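Local atomic coordinates of probable glucarate dehydratase (Mycobacterium smegmatis str. MC2 155, PDB entry 3VDG), a protein that probably catalyses the metal-dependent dehydration of glucarate and belongs to the enolase superfamily. Residues Leu45-Gly50 and Ala123-Ser128; Tyr175-His180 and Gly429-Ile434; Arg202-Glu207 and Trp373-Glu378. All blocks are in the same frame, centred on the assembly; numbering follows the deposited sequence. Where two conformers were deposited one is given.

The three contacts adjoin one another, and each touches the other two. Interaction 1 lies close to the metal site: the side chain of Met125 is about 8 Å from the sodium ion bound by Asp244, Glu269 and Asn292, and about 5 Å from a bound formic acid. Interaction 2, centred 13 Å away, joins it through a probable backbone hydrogen bond from Leu46 N to Tyr175 O (2.9 Å). Interaction 3 lies 22 Å from interaction 1 and 20 Å from interaction 2, centre to centre. Its Trp375 meets both, touching Leu45 CD1 through CG (3.8 Å) and Lys176 CD through CZ3 (3.9 Å); the side chain of Trp375 is about 13 Å from the sodium.

Interaction 1: Leu45-Gly50 and Ala123-Ser128. With ACT (acetate ion), chain E.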
loop_
_atom_site.group_PDB
_atom_site.type_symbol
_atom_site.label_atom_id
_atom_site.label_comp_id
_atom_site.label_asym_id
_atom_site.label_seq_id
_atom_site.Cartn_x
_atom_site.Cartn_y
_atom_site.Cartn_z
ATOM N N LEU A 45 20.177 28.413 10.580
ATOM C CA LEU A 45 19.742 28.190 9.200
ATOM C C LEU A 45 18.485 29.011 8.912
ATOM O O LEU A 45 17.535 29.010 9.689
ATOM C CB LEU A 45 19.442 26.694 8.985
ATOM C CG LEU A 45 20.577 25.699 9.275
ATOM C CD1 LEU A 45 20.126 24.261 8.993
ATOM C CD2 LEU A 45 21.805 26.038 8.431
ATOM N N LEU A 46 18.477 29.698 7.778
ATOM C CA LEU A 46 17.390 30.622 7.458
ATOM C C LEU A 46 16.357 29.942 6.580
ATOM O O LEU A 46 16.703 29.104 5.738
ATOM C CB LEU A 46 17.963 31.827 6.693
ATOM C CG LEU A 46 18.808 32.780 7.547
ATOM C CD1 LEU A 46 19.582 33.749 6.654
ATOM C CD2 LEU A 46 17.926 33.536 8.550
ATOM N N ASN A 47 15.086 30.316 6.769
ATOM C CA ASN A 47 14.043 29.910 5.866
ATOM C C ASN A 47 13.041 31.033 5.727
ATOM O O ASN A 47 13.235 32.125 6.296
ATOM C CB ASN A 47 13.377 28.579 6.282
ATOM C CG ASN A 47 12.688 28.662 7.630
ATOM O OD1 ASN A 47 12.070 29.665 7.949
ATOM N ND2 ASN A 47 12.793 27.597 8.431
ATOM N N THR A 48 11.991 30.800 4.955
ATOM C CA THR A 48 11.095 31.905 4.617
ATOM C C THR A 48 10.288 32.393 5.832
ATOM O O THR A 48 9.731 33.492 5.800
ATOM C CB THR A 48 10.190 31.586 3.401
ATOM O OG1 THR A 48 9.729 32.812 2.820
ATOM C CG2 THR A 48 8.970 30.730 3.793
ATOM N N VAL A 49 10.242 31.605 6.913
ATOM C CA VAL A 49 9.446 32.030 8.072
ATOM C C VAL A 49 10.274 32.442 9.288
ATOM O O VAL A 49 9.718 32.799 10.332
ATOM C CB VAL A 49 8.393 30.978 8.506
ATOM C CG1 VAL A 49 7.343 30.790 7.405
ATOM C CG2 VAL A 49 9.053 29.661 8.906
ATOM N N GLY A 50 11.590 32.401 9.165
ATOM C CA GLY A 50 12.436 32.709 10.318
ATOM C C GLY A 50 13.824 32.119 10.232
ATOM O O GLY A 50 14.452 32.113 9.162
ATOM N N ALA A 123 6.749 23.867 12.973
ATOM C CA ALA A 123 6.864 25.338 13.009
ATOM C C ALA A 123 5.777 26.113 12.238
ATOM O O ALA A 123 6.049 27.183 11.683
ATOM C CB ALA A 123 8.259 25.785 12.573
ATOM N N GLY A 124 4.553 25.587 12.214
ATOM C CA GLY A 124 3.445 26.252 11.525
ATOM C C GLY A 124 3.656 26.331 10.025
ATOM O O GLY A 124 2.802 26.829 9.288
ATOM N N MET A 125 4.808 25.837 9.578
ATOM C CA MET A 125 5.161 25.782 8.163
ATOM C C MET A 125 4.220 24.822 7.421
ATOM O O MET A 125 3.674 25.146 6.366
ATOM C CB MET A 125 6.620 25.319 8.046
ATOM C CG MET A 125 7.384 25.816 6.829
ATOM S SD MET A 125 9.120 26.179 7.192
ATOM C CE MET A 125 9.431 25.114 8.596
ATOM N N ILE A 126 4.049 23.628 7.989
ATOM C CA ILE A 126 3.197 22.579 7.424
ATOM C C ILE A 126 2.085 22.272 8.420
ATOM O O ILE A 126 2.331 21.646 9.455
ATOM C CB ILE A 126 3.986 21.270 7.212
ATOM C CG1 ILE A 126 5.017 21.431 6.088
ATOM C CG2 ILE A 126 3.025 20.109 6.978
ATOM C CD1 ILE A 126 6.166 20.455 6.158
ATOM N N THR A 127 0.863 22.688 8.103
ATOM C CA THR A 127 -0.228 22.612 9.075
ATOM C C THR A 127 -1.401 21.671 8.720
ATOM O O THR A 127 -2.398 21.636 9.433
ATOM C CB THR A 127 -0.774 24.022 9.435
ATOM O OG1 THR A 127 -1.454 24.596 8.307
ATOM C CG2 THR A 127 0.362 24.954 9.882
ATOM N N SER A 128 -1.297 20.890 7.650
ATOM C CA SER A 128 -2.429 20.054 7.264
ATOM C C SER A 128 -2.199 18.543 7.409
ATOM O O SER A 128 -2.980 17.748 6.896
ATOM C CB SER A 128 -2.905 20.404 5.844
ATOM O OG SER A 128 -1.863 20.296 4.887
HETATM C C ACT E . 13.732 23.789 7.368
HETATM O O ACT E . 14.416 22.872 7.895
HETATM O OXT ACT E . 13.820 24.971 7.766
HETATM C CH3 ACT E . 12.785 23.487 6.239
#
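Met125 reaches across to Asn47 and Val49, which lie in a type I beta turn from Asn47 to Gly50 joining the short antiparallel strands 46-47 and 50-51. The facing segment, 123-128, belongs to the loop between helices 100-111 and 131-151, so the contact sets a beta hairpin against a loop near the metal site; in enolase-superfamily proteins such N-terminal loops typically close over the barrel's active site. Ala123 comes first. Its CB points at the turn without reaching it, and rests instead on Arg425 and Asp427. Gly124 has a positive phi of 65°, a conformation that suits a residue lacking a side chain, and the chain bends there before delivering Met125. That methionine carries the contact. Its CG lies anti to the backbone N (chi1 -151°), sending the flexible chain toward the turn, where SD sits 3.9 Å from Val49 CG2. SD is also 4.1 Å from Asn47 ND2, a van der Waals approach. Because Met125 is poorly ordered and has two conformers, its exact fit is doubtful, and the pliable thioether suits such a loose seam. Asn47 holds the turn in shape. Its OD1 accepts from Val49 N at 2.9 Å, forming an Asx turn, and Asn47 N bonds to Gly50 O at 3.1 Å. The amide nitrogen does more: Asn47 ND2 donates to Asp427 and also to an acetate, probably from the crystallisation liquor, which His52 and His372 bind as well. That bond, Asn47 ND2 to acetate OXT, is 2.9 Å long and fairly straight, at 162°.

Interaction 2: Tyr175-His180 and Gly429-Ile434; sequences YKWAAH and GYMRSI
A single hydrogen bond, His180 ND1 to Tyr430 OH at 2.8 Å, provides the polar link in this surface contact, where the loop after barrel strand 166-174 meets the C-terminal helix 427-434. Either group could supply the proton, and the angle is 146°. The hydroxyl comes in at the edge of the imidazole, near its plane, and the two rings meet rim to rim with their planes 50° apart, neither lying over the other. Tyr430 reaches this point because its CG is anti to the backbone N (chi1 177°), which carries the long side chain out from the helix toward the loop. The other imidazole nitrogen, NE2, is bonded to the carbonyl of Asp42, so the ring is gripped at both ends.

The apolar part centres on Trp177, whose six-membered ring points its outer edge at the helix. Met431 SD lies 3.8 Å from Trp177 CH2 and 5.0 Å from the centroid of that ring, a Met-aromatic contact made at the edge. Next to it Ile434 CD1 presses on Trp177 CZ3 at 3.6 Å, in the plane of the indole. The same Ile434 CD1 also sits 3.8 Å above one face of Tyr430, offset toward the rim, and so wedges between two aromatic residues. Val51 of strand 50-51 touches Trp177, Tyr430 and Met431, tying the contact to the hairpin.

Each segment also carries a side-chain-to-backbone bond of its own. Lys176 NZ donates to Trp177 O at 2.8 Å while making a salt bridge with Asp186, and Ser433 OG reaches back three residues to Tyr430 O.

Bonds at both nitrogens thus fix the rotation of the imidazole, while non-directional contacts of Met431 and Ile434 pack the Trp177 edge.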
loop_
_atom_site.group_PDB
_atom_site.type_symbol
_atom_site.label_atom_id
_atom_site.label_comp_id
_atom_site.label_asym_id
_atom_site.label_seq_id
_atom_site.Cartn_x
_atom_site.Cartn_y
_atom_site.Cartn_z
ATOM N N TYR A 175 20.822 29.304 3.172
ATOM C CA TYR A 175 21.364 30.595 3.599
ATOM C C TYR A 175 21.425 30.545 5.125
ATOM O O TYR A 175 20.518 29.985 5.762
ATOM C CB TYR A 175 20.414 31.707 3.136
ATOM C CG TYR A 175 20.364 31.829 1.626
ATOM C CD1 TYR A 175 21.436 32.368 0.918
ATOM C CD2 TYR A 175 19.274 31.360 0.908
ATOM C CE1 TYR A 175 21.402 32.478 -0.469
ATOM C CE2 TYR A 175 19.223 31.467 -0.472
ATOM C CZ TYR A 175 20.292 32.032 -1.155
ATOM O OH TYR A 175 20.243 32.153 -2.526
ATOM N N LYS A 176 22.480 31.100 5.724
ATOM C CA LYS A 176 22.617 31.066 7.177
ATOM C C LYS A 176 23.473 32.234 7.673
ATOM O O LYS A 176 24.381 32.687 6.971
ATOM C CB LYS A 176 23.256 29.731 7.646
ATOM C CG LYS A 176 24.684 29.512 7.154
ATOM C CD LYS A 176 25.263 28.139 7.527
ATOM C CE LYS A 176 25.434 27.969 9.025
ATOM N NZ LYS A 176 26.335 29.007 9.616
ATOM N N TRP A 177 23.192 32.701 8.881
ATOM C CA TRP A 177 24.114 33.603 9.571
ATOM C C TRP A 177 25.344 32.857 9.983
ATOM O O TRP A 177 25.364 31.633 9.942
ATOM C CB TRP A 177 23.484 34.144 10.830
ATOM C CG TRP A 177 22.212 34.926 10.640
ATOM C CD1 TRP A 177 21.793 35.640 9.514
ATOM C CD2 TRP A 177 21.161 35.117 11.632
ATOM N NE1 TRP A 177 20.575 36.230 9.747
ATOM C CE2 TRP A 177 20.146 35.956 11.004
ATOM C CE3 TRP A 177 20.960 34.678 12.931
ATOM C CZ2 TRP A 177 18.993 36.321 11.665
ATOM C CZ3 TRP A 177 19.790 35.057 13.590
ATOM C CH2 TRP A 177 18.830 35.860 12.966
ATOM N N ALA A 178 26.378 33.582 10.407
ATOM C CA ALA A 178 27.629 32.960 10.814
ATOM C C ALA A 178 27.471 32.271 12.163
ATOM O O ALA A 178 28.141 31.280 12.448
ATOM C CB ALA A 178 28.741 34.008 10.892
ATOM N N ALA A 179 26.587 32.805 12.996
ATOM C CA ALA A 179 26.493 32.370 14.380
ATOM C C ALA A 179 25.132 32.729 14.890
ATOM O O ALA A 179 24.510 33.639 14.372
ATOM C CB ALA A 179 27.546 33.084 15.223
ATOM N N HIS A 180 24.655 32.041 15.918
ATOM C CA HIS A 180 23.495 32.565 16.641
ATOM C C HIS A 180 23.961 33.775 17.407
ATOM O O HIS A 180 25.121 33.824 17.813
ATOM C CB HIS A 180 22.941 31.532 17.611
ATOM C CG HIS A 180 22.240 30.378 16.921
ATOM N ND1 HIS A 180 20.948 30.437 16.549
ATOM C CD2 HIS A 180 22.708 29.127 16.531
ATOM C CE1 HIS A 180 20.603 29.281 15.939
ATOM N NE2 HIS A 180 21.678 28.478 15.937
ATOM N N GLY A 429 8.964 32.697 16.064
ATOM C CA GLY A 429 9.109 33.266 17.398
ATOM C C GLY A 429 10.566 33.539 17.744
ATOM O O GLY A 429 10.882 34.543 18.376
ATOM N N TYR A 430 11.466 32.641 17.350
ATOM C CA TYR A 430 12.884 32.849 17.610
ATOM C C TYR A 430 13.433 34.021 16.797
ATOM O O TYR A 430 14.176 34.848 17.320
ATOM C CB TYR A 430 13.703 31.583 17.341
ATOM C CG TYR A 430 15.193 31.762 17.521
ATOM C CD1 TYR A 430 15.724 32.231 18.727
ATOM C CD2 TYR A 430 16.075 31.434 16.494
ATOM C CE1 TYR A 430 17.095 32.390 18.890
ATOM C CE2 TYR A 430 17.436 31.593 16.646
ATOM C CZ TYR A 430 17.941 32.070 17.844
ATOM O OH TYR A 430 19.304 32.215 17.973
ATOM N N MET A 431 13.080 34.101 15.518
ATOM C CA MET A 431 13.463 35.287 14.750
ATOM C C MET A 431 12.918 36.563 15.448
ATOM O O MET A 431 13.648 37.532 15.600
ATOM C CB MET A 431 12.996 35.198 13.285
ATOM C CG MET A 431 13.367 36.424 12.456
ATOM S SD MET A 431 15.142 36.599 12.226
ATOM C CE MET A 431 15.339 35.681 10.686
ATOM N N ARG A 432 11.663 36.552 15.890
ATOM C CA ARG A 432 11.098 37.744 16.565
ATOM C C ARG A 432 11.790 38.105 17.864
ATOM O O ARG A 432 11.836 39.277 18.212
ATOM C CB ARG A 432 9.601 37.618 16.840
ATOM C CG ARG A 432 8.710 37.649 15.616
ATOM C CD ARG A 432 7.246 37.684 16.040
ATOM N NE ARG A 432 6.392 37.955 14.892
ATOM C CZ ARG A 432 5.478 37.117 14.410
ATOM N NH1 ARG A 432 4.759 37.469 13.349
ATOM N NH2 ARG A 432 5.269 35.943 14.992
ATOM N N SER A 433 12.306 37.114 18.596
ATOM C CA SER A 433 13.038 37.411 19.823
ATOM C C SER A 433 14.295 38.204 19.477
ATOM O O SER A 433 14.837 38.919 20.315
ATOM C CB SER A 433 13.409 36.121 20.591
ATOM O OG SER A 433 14.513 35.464 19.980
ATOM N N ILE A 434 14.764 38.068 18.238
ATOM C CA ILE A 434 15.955 38.794 17.784
ATOM C C ILE A 434 15.571 40.105 17.104
ATOM O O ILE A 434 16.254 41.103 17.260
ATOM C CB ILE A 434 16.790 37.940 16.813
ATOM C CG1 ILE A 434 17.423 36.758 17.561
ATOM C CG2 ILE A 434 17.865 38.776 16.127
ATOM C CD1 ILE A 434 17.923 35.657 16.639
#

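Interaction 3: Arg202-Glu207 and Trp373-Glu378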
loop_
_atom_site.group_PDB
_atom_site.type_symbol
_atom_site.label_atom_id
_atom_site.label_comp_id
_atom_site.label_asym_id
_atom_site.label_seq_id
_atom_site.Cartn_x
_atom_site.Cartn_y
_atom_site.Cartn_z
ATOM N N ARG A 202 30.546 22.994 -1.465
ATOM C CA ARG A 202 31.846 22.330 -1.587
ATOM C C ARG A 202 32.235 21.633 -0.291
ATOM O O ARG A 202 32.697 20.484 -0.302
ATOM C CB ARG A 202 32.933 23.332 -1.969
ATOM C CG ARG A 202 32.871 23.816 -3.395
ATOM C CD ARG A 202 34.078 24.695 -3.686
ATOM N NE ARG A 202 33.873 25.556 -4.845
ATOM C CZ ARG A 202 33.848 25.114 -6.095
ATOM N NH1 ARG A 202 34.001 23.820 -6.342
ATOM N NH2 ARG A 202 33.664 25.960 -7.096
ATOM N N ARG A 203 32.052 22.326 0.829
ATOM C CA ARG A 203 32.407 21.773 2.121
ATOM C C ARG A 203 31.565 20.529 2.398
ATOM O O ARG A 203 32.077 19.504 2.824
ATOM C CB ARG A 203 32.200 22.818 3.218
ATOM C CG ARG A 203 32.741 22.423 4.586
ATOM C CD ARG A 203 32.675 23.596 5.563
ATOM N NE ARG A 203 33.403 23.336 6.808
ATOM C CZ ARG A 203 32.856 22.842 7.920
ATOM N NH1 ARG A 203 31.566 22.541 7.966
ATOM N NH2 ARG A 203 33.598 22.644 8.999
ATOM N N MET A 204 30.265 20.621 2.142
ATOM C CA MET A 204 29.347 19.515 2.445
ATOM C C MET A 204 29.588 18.312 1.528
ATOM O O MET A 204 29.627 17.158 1.970
ATOM C CB MET A 204 27.902 19.997 2.321
ATOM C CG MET A 204 26.893 19.125 3.039
ATOM S SD MET A 204 25.194 19.697 2.728
ATOM C CE MET A 204 25.118 21.109 3.813
ATOM N N ILE A 205 29.772 18.578 0.247
ATOM C CA ILE A 205 29.978 17.507 -0.711
ATOM C C ILE A 205 31.356 16.830 -0.607
ATOM O O ILE A 205 31.476 15.628 -0.848
ATOM C CB ILE A 205 29.717 17.995 -2.136
ATOM C CG1 ILE A 205 28.206 18.257 -2.316
ATOM C CG2 ILE A 205 30.216 16.979 -3.147
ATOM C CD1 ILE A 205 27.868 19.108 -3.517
ATOM N N ASP A 206 32.388 17.586 -0.236
ATOM C CA ASP A 206 33.698 16.991 0.092
ATOM C C ASP A 206 33.557 16.004 1.239
ATOM O O ASP A 206 34.194 14.966 1.247
ATOM C CB ASP A 206 34.708 18.065 0.510
ATOM C CG ASP A 206 35.234 18.865 -0.672
ATOM O OD1 ASP A 206 34.957 18.466 -1.816
ATOM O OD2 ASP A 206 35.916 19.894 -0.457
ATOM N N GLU A 207 32.741 16.348 2.229
ATOM C CA GLU A 207 32.612 15.520 3.418
ATOM C C GLU A 207 31.680 14.304 3.182
ATOM O O GLU A 207 31.996 13.195 3.594
ATOM C CB GLU A 207 32.177 16.394 4.601
ATOM C CG GLU A 207 31.645 15.681 5.833
ATOM C CD GLU A 207 32.731 15.127 6.728
ATOM O OE1 GLU A 207 33.919 15.173 6.340
ATOM O OE2 GLU A 207 32.385 14.638 7.824
ATOM N N TRP A 373 21.147 15.795 7.928
ATOM C CA TRP A 373 22.314 15.195 8.615
ATOM C C TRP A 373 23.567 16.048 8.794
ATOM O O TRP A 373 24.143 16.079 9.885
ATOM C CB TRP A 373 22.698 13.879 7.953
ATOM C CG TRP A 373 23.460 12.962 8.874
ATOM C CD1 TRP A 373 24.798 12.590 8.793
ATOM C CD2 TRP A 373 22.933 12.250 10.049
ATOM N NE1 TRP A 373 25.130 11.726 9.817
ATOM C CE2 TRP A 373 24.056 11.477 10.599
ATOM C CE3 TRP A 373 21.687 12.167 10.666
ATOM C CZ2 TRP A 373 23.917 10.675 11.714
ATOM C CZ3 TRP A 373 21.566 11.355 11.803
ATOM C CH2 TRP A 373 22.656 10.627 12.308
ATOM N N PRO A 374 24.058 16.699 7.721
ATOM C CA PRO A 374 25.306 17.467 7.861
ATOM C C PRO A 374 25.219 18.584 8.899
ATOM O O PRO A 374 26.242 19.038 9.404
ATOM C CB PRO A 374 25.508 18.070 6.468
ATOM C CG PRO A 374 24.750 17.161 5.548
ATOM C CD PRO A 374 23.555 16.718 6.340
ATOM N N TRP A 375 24.005 19.015 9.224
ATOM C CA TRP A 375 23.826 20.144 10.117
ATOM C C TRP A 375 23.862 19.782 11.563
ATOM O O TRP A 375 23.859 20.667 12.413
ATOM C CB TRP A 375 22.520 20.870 9.800
ATOM C CG TRP A 375 22.546 21.425 8.396
ATOM C CD1 TRP A 375 21.756 21.052 7.318
ATOM C CD2 TRP A 375 23.431 22.482 7.880
ATOM N NE1 TRP A 375 22.086 21.783 6.191
ATOM C CE2 TRP A 375 23.077 22.670 6.476
ATOM C CE3 TRP A 375 24.446 23.263 8.431
ATOM C CZ2 TRP A 375 23.727 23.596 5.674
ATOM C CZ3 TRP A 375 25.082 24.200 7.616
ATOM C CH2 TRP A 375 24.732 24.361 6.271
ATOM N N ARG A 376 23.872 18.495 11.886
ATOM C CA ARG A 376 23.990 18.123 13.306
ATOM C C ARG A 376 25.309 17.402 13.542
ATOM O O ARG A 376 25.998 17.051 12.572
ATOM C CB ARG A 376 22.753 17.369 13.849
ATOM C CG ARG A 376 22.213 16.206 12.996
ATOM C CD ARG A 376 22.909 14.883 13.276
ATOM N NE ARG A 376 24.092 14.709 12.436
ATOM C CZ ARG A 376 25.154 14.003 12.794
ATOM N NH1 ARG A 376 25.184 13.390 13.972
ATOM N NH2 ARG A 376 26.184 13.909 11.972
ATOM N N HIS A 377 25.696 17.231 14.808
ATOM C CA HIS A 377 26.938 16.504 15.128
ATOM C C HIS A 377 26.777 15.703 16.398
ATOM O O HIS A 377 27.763 15.321 17.023
ATOM C CB HIS A 377 28.114 17.463 15.259
ATOM C CG HIS A 377 27.913 18.510 16.322
ATOM N ND1 HIS A 377 27.387 19.724 16.053
ATOM C CD2 HIS A 377 28.138 18.474 17.699
ATOM C CE1 HIS A 377 27.289 20.434 17.197
ATOM N NE2 HIS A 377 27.753 19.670 18.202
ATOM N N GLU A 378 25.528 15.470 16.800
ATOM C CA GLU A 378 25.189 14.668 17.983
ATOM C C GLU A 378 24.216 13.561 17.562
ATOM O O GLU A 378 23.606 13.639 16.491
ATOM C CB GLU A 378 24.556 15.547 19.073
ATOM C CG GLU A 378 25.528 16.591 19.656
ATOM C CD GLU A 378 24.843 17.824 20.249
ATOM O OE1 GLU A 378 24.215 18.602 19.491
ATOM O OE2 GLU A 378 24.949 18.033 21.481
#
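Met204 packs closely against Pro374 and Trp375, and this buried patch is the tight part of the contact. The methionine chain runs extended from the helix, then bends at its last torsion (chi3 -77°), which turns the methyl toward the indole. Its CE comes within 3.4 Å of Trp375 CZ2, oblique to the ring. Further back along the side chain, SD lies 3.8 Å from Pro374 CG, and Met204 CG touches the same proline ring. A long unbranched residue suits this spot because it can serve two partners of different shape, and the compact proline ring is consistent with the close approach of the backbones, with Met204 CA and Pro374 CA 7.1 Å apart. Trp375 is held in turn by NE1, which bonds to the carbonyl of Tyr172.

The 373-378 segment is itself well held. Arg376 NE donates to Trp373 O at 2.9 Å, almost straight and on a carbonyl lone pair. Its NH1 bonds to Glu378 O from above that carbonyl's plane, not on a lone pair, and the guanidinium lies over one face of the Trp373 indole.

The outer side is looser. Arg202, Arg203, Asp206 and Glu207 are exposed and make no contact with 373-378, so the helix turns its charged side to solvent; Arg203 forms a cation-pi contact with Trp188.

Met204 also rests on Ala171 and Leu173 of strand 166-174, so helix 194-208 packs on the outside of the strand it follows, the beta-alpha arrangement of the modified TIM barrel, (beta/alpha)7-beta, of the enolase superfamily.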